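Local coordinates for protein carboxylic ester hydrolase (Aspergillus niger, PDB 7K4O) that probably hydrolyses the galloyl ester bonds of tannins, as a secreted fungal serine esterase of the tannase family that holds gallic acid in its pocket, at residues G122-G125 / N130-T133. Sequence-based numbering, arbitrary orientation.
Sequences GGFG and NADT
The ring of F124 lies between two pieces of backbone: one face receives the CA of A131, the other the carbonyl carbon of G122, and N130 C reaches the CD2 side of the ring at an oblique angle. This is a CH-pi contact within the long loop that joins strands 115-120 and 141-142 in the tannase family's alpha/beta-hydrolase fold. A131 CA sits 3.7 Å from the ring centroid, only 15° off the normal, so its C-H comes down over the face. The methyl of the same alanine covers the far rim, CB lying 3.6 Å from F124 CZ, while A131 N approaches CD2 at 3.5 Å. On the other face, G122 C stands 3.7 Å above the plane of the F124 ring, displaced toward the rim; the backbone of G122 has a positive phi (75°), a conformation that favours glycine. With CG anti to its own carbonyl carbon (chi1 -49°), the phenyl group folds back over G122 and presents its opposite face to A131. F150 of helix 144-169 touches both F124 and A131, and T146 of the same helix and I100 of a neighbouring loop also touch the phenylalanine, so the buried pair packs against the helix. Backbone hydrogen bonding between A131 and Y98 ties segment 130-133 to a neighbouring loop. The polar link between the segments runs through one water, which donates a hydrogen bond to F124 O at 2.7 Å and shares another with T133 OG1 at 3.0 Å.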
ATOM      1  N   GLY A 122       3.825 -17.280  -4.330  1.00 21.94           N
ATOM      2  CA  GLY A 122       5.159 -16.950  -3.807  1.00 19.62           C
ATOM      3  C   GLY A 122       6.023 -18.133  -3.475  1.00 20.11           C
ATOM      4  O   GLY A 122       7.181 -17.908  -3.003  1.00 20.86           O
ATOM      5  N   GLY A 123       5.555 -19.353  -3.700  1.00 21.19           N
ATOM      6  CA  GLY A 123       6.233 -20.575  -3.237  1.00 23.67           C
ATOM      7  C   GLY A 123       5.898 -20.922  -1.795  1.00 23.56           C
ATOM      8  O   GLY A 123       6.583 -21.806  -1.246  1.00 23.71           O
ATOM      9  N   PHE A 124       4.884 -20.300  -1.182  1.00 21.24           N
ATOM     10  CA  PHE A 124       4.667 -20.456   0.276  1.00 22.45           C
ATOM     11  C   PHE A 124       3.817 -21.675   0.622  1.00 26.90           C
ATOM     12  O   PHE A 124       3.478 -21.814   1.822  1.00 28.84           O
ATOM     13  CB  PHE A 124       4.057 -19.181   0.837  1.00 22.87           C
ATOM     14  CG  PHE A 124       4.737 -17.889   0.451  1.00 21.70           C
ATOM     15  CD1 PHE A 124       6.113 -17.822   0.248  1.00 23.13           C
ATOM     16  CD2 PHE A 124       4.005 -16.719   0.421  1.00 21.26           C
ATOM     17  CE1 PHE A 124       6.729 -16.622  -0.086  1.00 23.04           C
ATOM     18  CE2 PHE A 124       4.608 -15.529   0.073  1.00 23.62           C
ATOM     19  CZ  PHE A 124       5.962 -15.489  -0.182  1.00 24.24           C
ATOM     20  N   GLY A 125       3.441 -22.512  -0.333  1.00 25.08           N
ATOM     21  CA  GLY A 125       2.697 -23.757  -0.065  1.00 26.39           C
ATOM     22  C   GLY A 125       1.198 -23.618  -0.220  1.00 29.14           C
ATOM     23  O   GLY A 125       0.432 -24.322   0.517  1.00 33.61           O
ATOM     24  N   ASN A 130       1.070 -17.699   3.860  1.00 24.40           N
ATOM     25  CA  ASN A 130       1.724 -16.404   3.670  1.00 24.23           C
ATOM     26  C   ASN A 130       3.219 -16.483   3.904  1.00 23.14           C
ATOM     27  O   ASN A 130       3.731 -17.509   4.227  1.00 23.55           O
ATOM     28  CB  ASN A 130       1.043 -15.348   4.501  1.00 24.12           C
ATOM     29  CG  ASN A 130      -0.431 -15.197   4.142  1.00 27.85           C
ATOM     30  OD1 ASN A 130      -0.829 -15.396   2.996  1.00 27.20           O
ATOM     31  ND2 ASN A 130      -1.204 -14.830   5.127  1.00 30.48           N
ATOM     32  N   ALA A 131       3.883 -15.358   3.652  1.00 21.78           N
ATOM     33  CA  ALA A 131       5.351 -15.322   3.643  1.00 22.61           C
ATOM     34  C   ALA A 131       5.857 -15.541   5.075  1.00 23.81           C
ATOM     35  O   ALA A 131       6.941 -16.131   5.223  1.00 25.00           O
ATOM     36  CB  ALA A 131       5.865 -14.031   3.100  1.00 24.11           C
ATOM     37  N   ASP A 132       5.138 -15.036   6.065  1.00 24.90           N
ATOM     38  CA  ASP A 132       5.592 -15.175   7.481  1.00 24.58           C
ATOM     39  C   ASP A 132       5.618 -16.629   7.908  1.00 27.02           C
ATOM     40  O   ASP A 132       6.670 -17.018   8.513  1.00 32.18           O
ATOM     41  CB  ASP A 132       4.821 -14.263   8.404  1.00 25.36           C
ATOM     42  CG  ASP A 132       3.308 -14.380   8.403  1.00 28.15           C
ATOM     43  OD1 ASP A 132       2.760 -15.076   7.547  1.00 26.99           O
ATOM     44  OD2 ASP A 132       2.721 -13.642   9.228  1.00 26.96           O
ATOM     45  N   THR A 133       4.686 -17.460   7.449  1.00 26.52           N
ATOM     46  CA  THR A 133       4.682 -18.902   7.808  1.00 28.95           C
ATOM     47  C   THR A 133       5.811 -19.657   7.114  1.00 31.12           C
ATOM     48  O   THR A 133       6.201 -20.701   7.618  1.00 32.92           O
ATOM     49  CB  THR A 133       3.313 -19.530   7.564  1.00 37.70           C
ATOM     50  OG1 THR A 133       3.121 -19.748   6.158  1.00 51.51           O
ATOM     51  CG2 THR A 133       2.230 -18.629   8.113  1.00 36.06           C
TER
HETATM   52  O   HOH W   1       4.214 -21.926   4.371  1.00 53.33           O